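Side-chain contacts in lipopolysaccharide core heptose(I) kinase WaaP (Pseudomonas aeruginosa, PDB 6DFL), which phosphorylates the first heptose of the lipopolysaccharide inner core with ATP and also acts as a protein-tyrosine kinase that phosphorylates itself: residues 20-23 with 24-27; 234-237 with 238-242. One frame throughout, in Å; residues are numbered along the deposited sequence.

Contact 1: residues 20-23 with 24-27; sequences EAVE and ALQG
Val22 and Leu25, three residues apart where helix 18-24 gives way to loop, meet through CG1 of Val22 and CD1 of Leu25 at 4.1 Å, the two branched chains lying across each other at a slant. CD1 of Leu25 also reaches back to the Val22 backbone, 3.9 Å from Val22 CA. Leu25 is directed there by its first torsion, which sets CG opposite the carbonyl carbon and beside the backbone N (chi1 -72°).

Behind these contacts lie backbone bonds that change pattern. Ala24 N has a weak bond to Glu20 O and a better one, 3.0 Å, to Ala21 O; Leu25 N likewise bonds weakly to Ala21 O and, with a straighter N-H...O line, to Val22 O at 3.2 Å. Each amide is thus shared between the i-4 and i-3 carbonyls, and the i-3 donors stand above the carbonyl planes, as in a helix tightening at its last turn. Ala24, with no more than a methyl, takes little room beside Ala21 O.

Farther out, Trp13 touches Ala21, Val22 and Leu25, while Val22 also packs on Phe111 and Val113 and Leu25 on Val50. The contact therefore implies a division of labour: bifurcated, partly weak backbone bonds hold the last turn, and aliphatic side chains turn it against the five-stranded sheet of the kinase fold.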
ATOM      1  N   GLU A  20     -11.607 -24.157  23.923  1.00 94.03           N
ATOM      2  CA  GLU A  20     -13.023 -24.477  23.827  1.00 93.75           C
ATOM      3  C   GLU A  20     -13.838 -23.228  23.524  1.00 91.98           C
ATOM      4  O   GLU A  20     -14.691 -23.240  22.633  1.00 94.77           O
ATOM      5  CB  GLU A  20     -13.500 -25.129  25.124  1.00 96.60           C
ATOM      6  CG  GLU A  20     -12.761 -26.413  25.485  1.00100.67           C
ATOM      7  CD  GLU A  20     -13.119 -26.918  26.874  1.00110.68           C
ATOM      8  OE1 GLU A  20     -13.559 -26.094  27.707  1.00107.05           O
ATOM      9  OE2 GLU A  20     -12.970 -28.135  27.132  1.00112.86           O
ATOM     10  N   ALA A  21     -13.556 -22.127  24.220  1.00 90.31           N
ATOM     11  CA  ALA A  21     -14.399 -20.942  24.098  1.00 92.32           C
ATOM     12  C   ALA A  21     -14.362 -20.337  22.693  1.00 95.77           C
ATOM     13  O   ALA A  21     -15.380 -19.812  22.229  1.00 95.98           O
ATOM     14  CB  ALA A  21     -14.001 -19.902  25.141  1.00 94.71           C
ATOM     15  N   VAL A  22     -13.210 -20.360  22.005  1.00 94.04           N
ATOM     16  CA  VAL A  22     -13.210 -19.797  20.654  1.00 93.36           C
ATOM     17  C   VAL A  22     -14.119 -20.598  19.758  1.00 90.59           C
ATOM     18  O   VAL A  22     -14.804 -20.036  18.898  1.00 93.78           O
ATOM     19  CB  VAL A  22     -11.808 -19.712  20.024  1.00 86.51           C
ATOM     20  CG1 VAL A  22     -11.283 -18.316  20.149  1.00 84.13           C
ATOM     21  CG2 VAL A  22     -10.864 -20.764  20.568  1.00 85.44           C
ATOM     22  N   GLU A  23     -14.115 -21.926  19.926  1.00 90.61           N
ATOM     23  CA  GLU A  23     -14.977 -22.805  19.153  1.00 93.14           C
ATOM     24  C   GLU A  23     -16.449 -22.608  19.495  1.00 96.28           C
ATOM     25  O   GLU A  23     -17.318 -23.058  18.741  1.00 98.41           O
ATOM     26  CB  GLU A  23     -14.575 -24.259  19.396  1.00 91.21           C
ATOM     27  CG  GLU A  23     -13.146 -24.581  19.036  1.00 91.77           C
ATOM     28  CD  GLU A  23     -13.008 -25.071  17.611  1.00 90.71           C
ATOM     29  OE1 GLU A  23     -11.984 -25.714  17.297  1.00 90.14           O
ATOM     30  OE2 GLU A  23     -13.926 -24.822  16.803  1.00 90.86           O
ATOM     31  N   ALA A  24     -16.746 -21.960  20.617  1.00 97.11           N
ATOM     32  CA  ALA A  24     -18.118 -21.701  21.025  1.00 97.62           C
ATOM     33  C   ALA A  24     -18.612 -20.322  20.612  1.00100.66           C
ATOM     34  O   ALA A  24     -19.813 -20.056  20.724  1.00102.64           O
ATOM     35  CB  ALA A  24     -18.259 -21.863  22.544  1.00 94.10           C
ATOM     36  N   LEU A  25     -17.723 -19.443  20.153  1.00 99.17           N
ATOM     37  CA  LEU A  25     -18.144 -18.144  19.649  1.00 95.52           C
ATOM     38  C   LEU A  25     -18.973 -18.316  18.386  1.00 98.12           C
ATOM     39  O   LEU A  25     -18.771 -19.254  17.606  1.00 96.22           O
ATOM     40  CB  LEU A  25     -16.933 -17.268  19.360  1.00 95.62           C
ATOM     41  CG  LEU A  25     -16.206 -16.739  20.588  1.00 95.98           C
ATOM     42  CD1 LEU A  25     -14.809 -16.320  20.184  1.00 96.28           C
ATOM     43  CD2 LEU A  25     -16.970 -15.571  21.192  1.00 94.14           C
ATOM     44  N   GLN A  26     -19.903 -17.384  18.180  1.00 98.02           N
ATOM     45  CA  GLN A  26     -20.934 -17.527  17.163  1.00 98.72           C
ATOM     46  C   GLN A  26     -21.102 -16.249  16.359  1.00 97.08           C
ATOM     47  O   GLN A  26     -20.852 -15.139  16.844  1.00 93.49           O
ATOM     48  CB  GLN A  26     -22.273 -17.916  17.797  1.00 99.32           C
ATOM     49  CG  GLN A  26     -22.311 -19.356  18.259  1.00109.15           C
ATOM     50  CD  GLN A  26     -23.064 -19.522  19.557  1.00122.91           C
ATOM     51  OE1 GLN A  26     -24.278 -19.314  19.616  1.00125.85           O
ATOM     52  NE2 GLN A  26     -22.346 -19.891  20.614  1.00117.08           N
ATOM     53  N   GLY A  27     -21.542 -16.429  15.125  1.00 94.25           N
ATOM     54  CA  GLY A  27     -21.775 -15.333  14.215  1.00 96.42           C
ATOM     55  C   GLY A  27     -21.614 -15.813  12.785  1.00100.61           C
ATOM     56  O   GLY A  27     -21.488 -17.008  12.522  1.00 99.17           O
TER

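Contact 2: residues 234-237 with 238-242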
ATOM      1  N   ARG A 234      14.937   6.179  -1.610  1.00 66.39           N
ATOM      2  CA  ARG A 234      16.202   6.279  -2.358  1.00 65.06           C
ATOM      3  C   ARG A 234      15.842   7.161  -3.544  1.00 69.72           C
ATOM      4  O   ARG A 234      14.691   7.368  -3.849  1.00 67.75           O
ATOM      5  CB  ARG A 234      16.731   4.925  -2.832  1.00 67.81           C
ATOM      6  CG  ARG A 234      17.045   3.906  -1.743  1.00 71.50           C
ATOM      7  CD  ARG A 234      18.084   4.412  -0.737  1.00 73.60           C
ATOM      8  NE  ARG A 234      19.375   4.711  -1.355  1.00 78.68           N
ATOM      9  CZ  ARG A 234      20.375   5.355  -0.746  1.00 75.43           C
ATOM     10  NH1 ARG A 234      20.260   5.774   0.510  1.00 66.60           N
ATOM     11  NH2 ARG A 234      21.500   5.571  -1.399  1.00 72.85           N
ATOM     12  N   PRO A 235      16.871   7.752  -4.174  1.00 74.16           N
ATOM     13  CA  PRO A 235      16.559   8.587  -5.338  1.00 71.49           C
ATOM     14  C   PRO A 235      15.981   7.733  -6.441  1.00 68.44           C
ATOM     15  O   PRO A 235      16.256   6.537  -6.548  1.00 69.94           O
ATOM     16  CB  PRO A 235      17.926   9.175  -5.719  1.00 67.19           C
ATOM     17  CG  PRO A 235      18.684   9.214  -4.405  1.00 70.48           C
ATOM     18  CD  PRO A 235      18.248   7.952  -3.699  1.00 76.05           C
ATOM     19  N   LEU A 236      15.140   8.367  -7.248  1.00 70.08           N
ATOM     20  CA  LEU A 236      14.523   7.680  -8.370  1.00 67.35           C
ATOM     21  C   LEU A 236      15.570   7.105  -9.310  1.00 72.49           C
ATOM     22  O   LEU A 236      15.419   5.989  -9.815  1.00 73.14           O
ATOM     23  CB  LEU A 236      13.613   8.650  -9.109  1.00 71.03           C
ATOM     24  CG  LEU A 236      12.318   8.053  -9.614  1.00 78.55           C
ATOM     25  CD1 LEU A 236      11.928   6.890  -8.716  1.00 73.89           C
ATOM     26  CD2 LEU A 236      11.251   9.135  -9.595  1.00 77.87           C
ATOM     27  N   ARG A 237      16.654   7.843  -9.545  1.00 73.87           N
ATOM     28  CA  ARG A 237      17.630   7.394 -10.529  1.00 71.11           C
ATOM     29  C   ARG A 237      18.334   6.125 -10.064  1.00 71.71           C
ATOM     30  O   ARG A 237      18.562   5.201 -10.861  1.00 73.56           O
ATOM     31  CB  ARG A 237      18.619   8.514 -10.809  1.00 80.39           C
ATOM     32  CG  ARG A 237      19.683   8.209 -11.847  1.00 83.81           C
ATOM     33  CD  ARG A 237      20.432   9.505 -12.228  1.00 79.08           C
ATOM     34  NE  ARG A 237      19.840  10.140 -13.408  1.00 81.36           N
ATOM     35  CZ  ARG A 237      19.078  11.224 -13.375  1.00 85.25           C
ATOM     36  NH1 ARG A 237      18.805  11.820 -12.216  1.00 84.22           N
ATOM     37  NH2 ARG A 237      18.588  11.712 -14.507  1.00 90.61           N
ATOM     38  N   GLU A 238      18.649   6.044  -8.770  1.00 65.32           N
ATOM     39  CA  GLU A 238      19.246   4.822  -8.242  1.00 69.58           C
ATOM     40  C   GLU A 238      18.273   3.635  -8.346  1.00 72.54           C
ATOM     41  O   GLU A 238      18.680   2.525  -8.721  1.00 70.66           O
ATOM     42  CB  GLU A 238      19.683   5.070  -6.798  1.00 67.18           C
ATOM     43  CG  GLU A 238      20.337   3.908  -6.070  1.00 69.22           C
ATOM     44  CD  GLU A 238      20.610   4.271  -4.620  1.00 74.87           C
ATOM     45  OE1 GLU A 238      20.904   5.451  -4.377  1.00 79.05           O
ATOM     46  OE2 GLU A 238      20.518   3.416  -3.712  1.00 80.11           O
ATOM     47  N   ILE A 239      16.989   3.845  -8.026  1.00 70.69           N
ATOM     48  CA  ILE A 239      16.009   2.750  -8.072  1.00 70.42           C
ATOM     49  C   ILE A 239      15.935   2.164  -9.477  1.00 70.57           C
ATOM     50  O   ILE A 239      16.111   0.959  -9.681  1.00 68.08           O
ATOM     51  CB  ILE A 239      14.626   3.233  -7.608  1.00 69.83           C
ATOM     52  CG1 ILE A 239      14.663   3.570  -6.133  1.00 64.34           C
ATOM     53  CG2 ILE A 239      13.544   2.152  -7.873  1.00 71.49           C
ATOM     54  CD1 ILE A 239      13.614   4.573  -5.759  1.00 67.71           C
ATOM     55  N   LEU A 240      15.696   3.025 -10.469  1.00 72.00           N
ATOM     56  CA  LEU A 240      15.604   2.594 -11.856  1.00 70.83           C
ATOM     57  C   LEU A 240      16.861   1.900 -12.343  1.00 75.10           C
ATOM     58  O   LEU A 240      16.811   1.145 -13.320  1.00 81.73           O
ATOM     59  CB  LEU A 240      15.309   3.794 -12.736  1.00 64.74           C
ATOM     60  CG  LEU A 240      13.973   4.447 -12.378  1.00 71.83           C
ATOM     61  CD1 LEU A 240      13.877   5.836 -12.993  1.00 72.97           C
ATOM     62  CD2 LEU A 240      12.807   3.580 -12.841  1.00 70.63           C
ATOM     63  N   ARG A 241      17.992   2.121 -11.686  1.00 76.63           N
ATOM     64  CA  ARG A 241      19.220   1.476 -12.114  1.00 78.48           C
ATOM     65  C   ARG A 241      19.400   0.129 -11.424  1.00 73.57           C
ATOM     66  O   ARG A 241      19.662  -0.879 -12.084  1.00 75.39           O
ATOM     67  CB  ARG A 241      20.416   2.412 -11.843  1.00 79.11           C
ATOM     68  CG  ARG A 241      21.791   1.860 -12.202  1.00 81.86           C
ATOM     69  CD  ARG A 241      22.772   3.022 -12.422  1.00 83.94           C
ATOM     70  NE  ARG A 241      24.074   2.570 -12.898  1.00 84.19           N
ATOM     71  CZ  ARG A 241      25.230   2.867 -12.308  1.00 90.11           C
ATOM     72  NH1 ARG A 241      25.251   3.643 -11.226  1.00 89.41           N
ATOM     73  NH2 ARG A 241      26.374   2.409 -12.812  1.00 85.29           N
ATOM     74  N   ASP A 242      19.248   0.096 -10.099  1.00 70.36           N
ATOM     75  CA  ASP A 242      19.552  -1.112  -9.338  1.00 72.80           C
ATOM     76  C   ASP A 242      18.397  -2.112  -9.344  1.00 77.56           C
ATOM     77  O   ASP A 242      18.627  -3.313  -9.162  1.00 76.81           O
ATOM     78  CB  ASP A 242      19.908  -0.761  -7.889  1.00 74.45           C
ATOM     79  CG  ASP A 242      21.162   0.138  -7.765  1.00 82.79           C
ATOM     80  OD1 ASP A 242      21.847   0.401  -8.782  1.00 82.21           O
ATOM     81  OD2 ASP A 242      21.451   0.574  -6.627  1.00 77.10           O
TER
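Pro235 O accepts the amide of Ile239 at 3.2 Å, and Leu236 O takes Leu240 N at 3.0 Å in an almost straight bond, setting up the first turn of helix 236-242 just after Pro235 at the N-cap. Arg237 O holds Arg241 N weakly. Proline suits the start of a helix, since its missing N-H is not needed there and its ring stiffens the entry.

Arg234 comes just before the cap, and its side chain reaches into the first turn. Bends at chi2 and chi3 (-58° and -61°) bring the guanidinium side-on to Glu238, which reaches out as an extended chain. NE bonds to Glu238 OE2 at 2.9 Å, and NH2 to Glu238 OE1 at 3.0 Å on its syn lone pair, so two nitrogens serve two oxygens; a weaker NH2 bond to OE2 adds to the grip. The flat groups are not coplanar, their planes standing 60° apart, with OE2 met well out of the carboxylate plane. A glutamate in the first turn should also interact favourably with the helix dipole. On the backbone side of the Arg234 chain, CD1 of Ile239 lies 3.6 Å from Arg234 O.

CD1 of Leu236 meets CD1 of Ile239 at 4.1 Å, and CG of Leu236 approaches CD1 of Leu240. Buried Leu236 and Ile239 suit the face turned to helix 221-232, while charged Arg234, Arg237 and Glu238 keep to the more exposed side. Arg237 forms a salt bridge with an acidic side chain of another protein chain. Leu240 also touches the bound acyl-pantetheine phosphate, whose pocket it helps to line. Leu236 and Leu240 pack on Leu225, and Ile239 on Phe232, seating this short helix against helix 221-232.

Contact 1 comes first along the chain and contact 2 near its end; their centres lie 51 Å apart, on opposite sides of the centre of the chain, and their nearest atoms are about 42 Å apart. They share no helix or sheet. Contact 1 ends helix 18-24 beside the five-stranded antiparallel sheet, the N-terminal lobe of a protein-kinase fold, whereas contact 2 begins helix 236-242 in the helical C-terminal part. Both are local helix ends, one finishing and one starting, in separate parts of the chain with no direct touch between them. Neither lies at the probable active-site aspartate, Asp163, assigned from relatives; the ligand pocket concerns contact 2 alone.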